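Local coordinates for adenosylmethionine-8-amino-7-oxononanoate aminotransferase (Methanocaldococcus jannaschii, PDB 6ZHK), which probably catalyses amino-group transfer from S-adenosyl-L-methionine to 8-amino-7-oxononanoate in biotin biosynthesis, with pyridoxal 5'-phosphate as cofactor, at residues N95-L100 / G341-C346; L100-L105 / V116-D121; L297-G302 / A312-D317. All blocks are in the same frame, centred on the assembly; numbering follows the deposited sequence.

Contact 1: N95-L100 / G341-C346; sequences NVPSIL and GNQLLC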
# COMPACT_ATOMS: atom_id res chain seq x y z
N ASN A 95 -8.69 15.03 9.06
CA ASN A 95 -8.26 16.12 8.17
C ASN A 95 -9.42 16.49 7.26
O ASN A 95 -10.30 15.67 7.04
CB ASN A 95 -6.92 15.89 7.48
CG ASN A 95 -6.97 14.80 6.42
OD1 ASN A 95 -7.88 14.78 5.61
ND2 ASN A 95 -5.97 13.93 6.37
N VAL A 96 -9.37 17.71 6.69
CA VAL A 96 -10.58 18.17 5.99
C VAL A 96 -10.88 17.36 4.73
O VAL A 96 -12.03 16.99 4.50
CB VAL A 96 -10.55 19.68 5.69
CG1 VAL A 96 -11.80 20.11 4.91
CG2 VAL A 96 -10.38 20.46 7.01
N PRO A 97 -9.93 17.20 3.78
CA PRO A 97 -10.20 16.53 2.51
C PRO A 97 -10.72 15.11 2.71
O PRO A 97 -11.69 14.69 2.04
CB PRO A 97 -8.78 16.52 1.88
CG PRO A 97 -8.13 17.74 2.44
CD PRO A 97 -8.53 17.67 3.89
N SER A 98 -10.16 14.38 3.70
CA SER A 98 -10.60 13.00 3.90
C SER A 98 -12.07 12.99 4.35
O SER A 98 -12.81 12.07 4.01
CB SER A 98 -9.70 12.28 4.91
OG SER A 98 -9.98 12.74 6.20
N ILE A 99 -12.50 14.03 5.12
CA ILE A 99 -13.86 14.07 5.63
C ILE A 99 -14.80 14.33 4.46
O ILE A 99 -15.87 13.71 4.38
CB ILE A 99 -14.02 15.12 6.76
CG1 ILE A 99 -13.22 14.70 8.00
CG2 ILE A 99 -15.50 15.28 7.13
CD1 ILE A 99 -12.89 15.83 8.97
N LEU A 100 -14.47 15.36 3.65
CA LEU A 100 -15.36 15.68 2.53
C LEU A 100 -15.46 14.50 1.56
O LEU A 100 -16.51 14.15 1.04
CB LEU A 100 -14.80 16.91 1.80
CG LEU A 100 -14.64 18.18 2.63
CD1 LEU A 100 -14.03 19.30 1.79
CD2 LEU A 100 -16.01 18.63 3.13
N GLY A 341 -5.68 8.20 4.64
CA GLY A 341 -6.38 9.48 4.44
C GLY A 341 -5.51 10.68 4.05
O GLY A 341 -5.90 11.85 4.26
N ASN A 342 -4.34 10.48 3.43
CA ASN A 342 -3.43 11.57 3.08
C ASN A 342 -4.16 12.67 2.26
O ASN A 342 -4.94 12.37 1.36
CB ASN A 342 -2.28 10.97 2.25
CG ASN A 342 -1.47 12.02 1.54
OD1 ASN A 342 -1.82 12.51 0.50
ND2 ASN A 342 -0.26 12.24 2.04
N GLN A 343 -3.94 13.96 2.57
CA GLN A 343 -4.69 15.06 1.95
C GLN A 343 -4.48 15.16 0.43
O GLN A 343 -5.45 15.40 -0.29
CB GLN A 343 -4.41 16.43 2.58
CG GLN A 343 -4.99 16.56 3.99
CD GLN A 343 -4.06 16.13 5.10
OE1 GLN A 343 -3.43 15.06 5.08
NE2 GLN A 343 -4.13 16.88 6.17
N LEU A 344 -3.24 15.03 -0.05
CA LEU A 344 -3.04 15.02 -1.51
C LEU A 344 -3.83 13.91 -2.20
O LEU A 344 -4.50 14.15 -3.22
CB LEU A 344 -1.55 14.94 -1.82
CG LEU A 344 -0.71 16.08 -1.25
CD1 LEU A 344 0.72 15.93 -1.74
CD2 LEU A 344 -1.31 17.53 -1.61
N LEU A 345 -3.81 12.67 -1.64
CA LEU A 345 -4.53 11.57 -2.26
C LEU A 345 -6.00 11.96 -2.31
O LEU A 345 -6.66 11.74 -3.32
CB LEU A 345 -4.41 10.23 -1.49
CG LEU A 345 -2.98 9.86 -1.07
CD1 LEU A 345 -2.91 8.47 -0.44
CD2 LEU A 345 -2.05 9.85 -2.28
N CYS A 346 -6.52 12.52 -1.20
CA CYS A 346 -7.96 12.70 -1.14
C CYS A 346 -8.37 13.89 -2.02
O CYS A 346 -9.48 13.92 -2.60
CB CYS A 346 -8.35 13.01 0.30
SG CYS A 346 -8.27 11.57 1.39
O HOH W 1 -6.27 18.97 6.06
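The side-chain amides of Asn-95 and Gln-343 come from opposite directions and stack, their planes 20° apart. Asn-95 ND2 donates to Gly-341 O (3.0 Å) in a nearly linear bond, 179° at the hydrogen; the acceptor lies in the Asn-95 amide plane, whereas the donor stands above the carbonyl plane. Gln-343 turns its OE1 to the backbone N of Ser-88, while its NE2 holds a water also weakly bonded to Val-96 N. Beside the amides the packing is apolar: Pro-97 CG rests on Gln-343 CG at 3.7 Å, and Cys-346 SG lies 3.7 Å from Ser-98 CA; cysteine's short side chain suits this close approach. A CB placed on Gly-341 would come within 3.6 Å of Ser-98 CB, so glycine suits both the positive phi and the tight spot. With CG between its backbone N and carbonyl carbon (chi1 69°), Asn-95 brings OD1 to Ser-98 N (3.0 Å). Asn-342 OD1 caps its own helix by accepting from Leu-345 N, and Asn-342 ND2 bonds to Tyr-307 O of the second subunit. The N-terminal ends of helices 96-108 and 343-358, each capped by an asparagine, meet at the dimer interface.

Contact 2: L100-L105 / V116-D121; sequences LLAKKL and VFYSED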
# COMPACT_ATOMS: atom_id res chain seq x y z
N LEU A 100 -14.47 15.36 3.65
CA LEU A 100 -15.36 15.68 2.53
C LEU A 100 -15.46 14.50 1.56
O LEU A 100 -16.51 14.15 1.04
CB LEU A 100 -14.80 16.91 1.80
CG LEU A 100 -14.64 18.18 2.63
CD1 LEU A 100 -14.03 19.30 1.79
CD2 LEU A 100 -16.01 18.63 3.13
N LEU A 101 -14.31 13.86 1.30
CA LEU A 101 -14.32 12.72 0.40
C LEU A 101 -15.09 11.54 1.00
O LEU A 101 -15.80 10.82 0.23
CB LEU A 101 -12.85 12.31 0.17
CG LEU A 101 -12.74 11.06 -0.70
CD1 LEU A 101 -13.42 11.28 -2.08
CD2 LEU A 101 -11.25 10.73 -0.90
N ALA A 102 -15.04 11.33 2.33
CA ALA A 102 -15.70 10.13 2.87
C ALA A 102 -17.22 10.32 2.68
O ALA A 102 -17.92 9.40 2.32
CB ALA A 102 -15.36 9.87 4.34
N LYS A 103 -17.70 11.53 2.92
CA LYS A 103 -19.13 11.78 2.71
C LYS A 103 -19.49 11.56 1.23
O LYS A 103 -20.52 10.98 0.91
CB LYS A 103 -19.48 13.18 3.18
CG LYS A 103 -20.94 13.60 2.87
CD LYS A 103 -21.35 14.84 3.67
CE LYS A 103 -22.68 15.44 3.25
NZ LYS A 103 -23.66 14.38 2.91
N LYS A 104 -18.67 12.05 0.31
CA LYS A 104 -19.01 11.86 -1.10
C LYS A 104 -19.06 10.38 -1.47
O LYS A 104 -19.92 9.95 -2.23
CB LYS A 104 -17.99 12.54 -2.01
CG LYS A 104 -17.95 14.07 -2.02
CD LYS A 104 -19.22 14.78 -2.43
CE LYS A 104 -18.93 16.22 -2.85
NZ LYS A 104 -20.13 17.06 -2.67
N LEU A 105 -18.08 9.60 -0.99
CA LEU A 105 -18.00 8.17 -1.29
C LEU A 105 -19.22 7.42 -0.74
O LEU A 105 -19.75 6.59 -1.45
CB LEU A 105 -16.71 7.56 -0.72
CG LEU A 105 -15.46 7.94 -1.52
CD1 LEU A 105 -14.18 7.52 -0.80
CD2 LEU A 105 -15.49 7.43 -2.96
N VAL A 116 -16.26 4.32 5.68
CA VAL A 116 -15.14 4.39 4.75
C VAL A 116 -13.85 4.19 5.55
O VAL A 116 -13.65 4.94 6.51
CB VAL A 116 -15.08 5.78 4.03
CG1 VAL A 116 -13.75 5.94 3.28
CG2 VAL A 116 -16.23 5.91 3.06
N PHE A 117 -13.05 3.19 5.18
CA PHE A 117 -11.73 3.01 5.78
C PHE A 117 -10.73 3.17 4.64
O PHE A 117 -10.74 2.37 3.69
CB PHE A 117 -11.64 1.57 6.36
CG PHE A 117 -10.45 1.41 7.26
CD1 PHE A 117 -9.16 1.36 6.75
CD2 PHE A 117 -10.64 1.36 8.63
CE1 PHE A 117 -8.05 1.31 7.61
CE2 PHE A 117 -9.55 1.26 9.49
CZ PHE A 117 -8.27 1.29 8.98
N TYR A 118 -9.80 4.12 4.75
CA TYR A 118 -8.92 4.44 3.64
C TYR A 118 -7.62 3.65 3.70
O TYR A 118 -7.17 3.28 4.77
CB TYR A 118 -8.46 5.90 3.75
CG TYR A 118 -9.56 6.92 3.42
CD1 TYR A 118 -10.05 7.04 2.12
CD2 TYR A 118 -10.07 7.78 4.41
CE1 TYR A 118 -11.01 8.00 1.82
CE2 TYR A 118 -11.01 8.75 4.11
CZ TYR A 118 -11.51 8.83 2.82
OH TYR A 118 -12.44 9.77 2.46
N SER A 119 -7.01 3.46 2.53
CA SER A 119 -5.68 2.88 2.40
C SER A 119 -5.10 3.41 1.08
O SER A 119 -5.69 4.32 0.47
CB SER A 119 -5.71 1.36 2.43
OG SER A 119 -6.50 0.81 1.38
N GLU A 120 -3.96 2.86 0.64
CA GLU A 120 -3.28 3.40 -0.53
C GLU A 120 -3.52 2.58 -1.78
O GLU A 120 -3.66 3.17 -2.83
CB GLU A 120 -1.77 3.53 -0.30
CG GLU A 120 -1.45 4.72 0.59
CD GLU A 120 -1.85 4.57 2.04
OE1 GLU A 120 -1.45 3.53 2.66
OE2 GLU A 120 -2.62 5.45 2.52
N ASP A 121 -3.62 1.24 -1.68
CA ASP A 121 -3.63 0.39 -2.87
C ASP A 121 -4.80 -0.58 -2.73
O ASP A 121 -5.17 -0.92 -1.60
CB ASP A 121 -2.35 -0.46 -2.97
CG ASP A 121 -1.13 0.43 -3.17
OD1 ASP A 121 -1.29 1.49 -3.82
OD2 ASP A 121 -0.02 0.08 -2.66
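The ring of Tyr-118 drives its hydroxyl end between Leu-101 and Ala-102 of the helix, while one of its faces carries Val-116 CG1 from its own strand, 3.6 Å above the plane and shifted toward the rim. The helix residues meet the ring obliquely: Leu-101 CD2 lies 3.9 Å from Tyr-118 CE1, and Leu-105 CD1 comes to 4.1 Å from the same carbon. Leu-101 has CG anti to the backbone N (chi1 177°), which lays CG and CD2 alongside the phenol oxygen. Next to the ring, Ala-102 CB meets Val-116 CB at 4.1 Å, at the pair whose CA atoms are nearest across the two segments; alanine's single methyl suits this close approach to valine and tyrosine. Val-116 CG2 continues the packing to Leu-105 CB. The segment axes approach to 9.4 Å, a normal spacing for a helix lying on a sheet, here on strand 115-119, outermost in the sheet within this chain. Tyr-118 OH is 3.0 Å from Ala-102 N, but the angle is poor; its bond is to Ser-98 O, one turn earlier. A phenylalanine here would keep the ring packing but would probably leave Ser-98 O without its side-chain donor and the ring less firmly placed against the helix. The helix is thus held to the strand by apolar packing and by one directional phenol-to-carbonyl bond, Tyr-118 OH to Ser-98 O.

Contact 3: L297-G302 / A312-D317; sequences LCLGKG and ATLTTD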
# COMPACT_ATOMS: atom_id res chain seq x y z
N LEU A 297 -17.18 -3.35 0.11
CA LEU A 297 -16.84 -2.91 -1.24
C LEU A 297 -15.41 -2.37 -1.19
O LEU A 297 -15.16 -1.45 -0.42
CB LEU A 297 -17.80 -1.78 -1.66
CG LEU A 297 -17.47 -1.11 -3.02
CD1 LEU A 297 -17.59 -2.17 -4.13
CD2 LEU A 297 -18.38 0.09 -3.27
N CYS A 298 -14.52 -2.86 -2.09
CA CYS A 298 -13.15 -2.37 -2.16
C CYS A 298 -13.00 -1.50 -3.42
O CYS A 298 -13.45 -1.91 -4.47
CB CYS A 298 -12.16 -3.51 -2.25
SG CYS A 298 -12.32 -4.55 -0.76
N LEU A 299 -12.40 -0.31 -3.29
CA LEU A 299 -12.18 0.64 -4.40
C LEU A 299 -10.71 1.05 -4.45
O LEU A 299 -9.98 0.96 -3.48
CB LEU A 299 -13.01 1.88 -4.14
CG LEU A 299 -14.52 1.65 -3.97
CD1 LEU A 299 -15.24 2.94 -3.64
CD2 LEU A 299 -15.07 1.04 -5.25
N GLY A 300 -10.27 1.49 -5.63
CA GLY A 300 -8.89 1.90 -5.80
C GLY A 300 -8.73 2.42 -7.24
O GLY A 300 -9.72 2.79 -7.88
N LYS A 301 -7.51 2.37 -7.76
CA LYS A 301 -7.16 2.72 -9.14
C LYS A 301 -7.81 4.02 -9.56
O LYS A 301 -7.24 5.05 -9.24
CB LYS A 301 -7.49 1.61 -10.15
CG LYS A 301 -6.57 0.41 -10.12
CD LYS A 301 -7.02 -0.74 -11.05
CE LYS A 301 -6.26 -2.03 -10.84
NZ LYS A 301 -4.88 -1.88 -11.30
N GLY A 302 -8.99 3.97 -10.21
CA GLY A 302 -9.58 5.17 -10.81
C GLY A 302 -10.10 6.20 -9.81
O GLY A 302 -10.52 7.29 -10.20
N ALA A 312 -10.01 2.55 -0.91
CA ALA A 312 -10.97 2.60 0.20
C ALA A 312 -11.69 1.27 0.36
O ALA A 312 -11.94 0.55 -0.63
CB ALA A 312 -12.01 3.68 -0.12
N THR A 313 -12.01 0.92 1.61
CA THR A 313 -12.85 -0.24 1.86
C THR A 313 -14.12 0.28 2.53
O THR A 313 -14.06 0.88 3.59
CB THR A 313 -12.11 -1.19 2.84
OG1 THR A 313 -10.82 -1.48 2.27
CG2 THR A 313 -12.89 -2.46 3.09
N LEU A 314 -15.26 0.11 1.88
CA LEU A 314 -16.49 0.60 2.44
C LEU A 314 -17.28 -0.58 3.04
O LEU A 314 -17.33 -1.65 2.45
CB LEU A 314 -17.30 1.23 1.29
CG LEU A 314 -17.04 2.71 1.10
CD1 LEU A 314 -15.63 2.99 0.57
CD2 LEU A 314 -18.18 3.42 0.37
N THR A 315 -17.96 -0.36 4.18
CA THR A 315 -18.71 -1.41 4.86
C THR A 315 -20.08 -0.87 5.33
O THR A 315 -20.35 0.35 5.27
CB THR A 315 -17.97 -1.99 6.09
OG1 THR A 315 -18.10 -1.04 7.14
CG2 THR A 315 -16.48 -2.13 5.89
N THR A 316 -20.90 -1.81 5.77
CA THR A 316 -22.20 -1.61 6.39
C THR A 316 -21.98 -1.16 7.83
O THR A 316 -20.88 -1.35 8.35
CB THR A 316 -23.02 -2.90 6.38
OG1 THR A 316 -22.25 -3.84 7.15
CG2 THR A 316 -23.26 -3.38 4.96
N ASP A 317 -22.99 -0.53 8.43
CA ASP A 317 -22.86 -0.21 9.84
C ASP A 317 -22.82 -1.50 10.67
O ASP A 317 -22.25 -1.50 11.78
CB ASP A 317 -24.03 0.65 10.34
CG ASP A 317 -23.92 2.11 9.92
OD1 ASP A 317 -22.85 2.54 9.44
OD2 ASP A 317 -24.91 2.81 10.13
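Leu-297, Cys-298 and Leu-299 pair with Leu-314, Thr-313 and Ala-312 as the arms of a beta hairpin in the central seven-stranded sheet of this aminotransferase, where strand 311-315 runs against both its neighbours, 296-299 and 115-119, as in other fold-type I pyridoxal-phosphate enzymes. Backbone bonds do most of the joining. Leu-297 and Leu-314 form a hydrogen-bonded pair (Leu-297 N to Leu-314 O 2.9 Å, Leu-314 N to Leu-297 O 2.8 Å), each donor lying in the carbonyl plane. Leu-299 and Ala-312 form the next such pair, and Cys-298 with Thr-313 is the non-hydrogen-bonded pair between them. There CA-H...O contacts help: Thr-313 CA to Leu-297 O and Cys-298 CA to Ala-312 O. Apolar contacts follow the faces. On one, Leu-297 CB meets Leu-314 CB at 4.2 Å. Leu-299 and Leu-314 both hold CG anti to the carbonyl carbon, beside the backbone N, and their CD1 atoms meet diagonally; these leucines line the face on which Leu-314 also touches Val-116. The other face carries the small residues Cys-298 and Thr-313 against helix 122-140, and Thr-313 OG1 bonds to Ala-125 O. Just beyond the first strand stands Lys-301, the predicted cofactor attachment point, with none attached here; its NZ bonds to Thr-338 OG1 of the second subunit. The pairing ends less regularly, with Ala-312 N donating to Leu-299 O (3.0 Å) from 46° above the carbonyl plane.

From the N terminus, the chain enters helix 96-108, whose first turn serves contact 1 and whose continuation serves contact 2; Leu-100 belongs to both. Contact 2 closes a short connection, ten residues between its segments, from helix 96-108 back to strand 115-119. Much later, contact 3 closes a second short loop, that of the hairpin, in series with it. Contact 1 closes last, when helix 343-358 returns to the beginning of helix 96-108, so that the 240 intervening residues enclose both smaller loops. Contacts 2 and 3 meet through neighbouring strands, Phe-117 O being 2.8 Å from Thr-313 N. The three contacts thus join helix to helix, helix to strand and strand to strand, all near the second subunit.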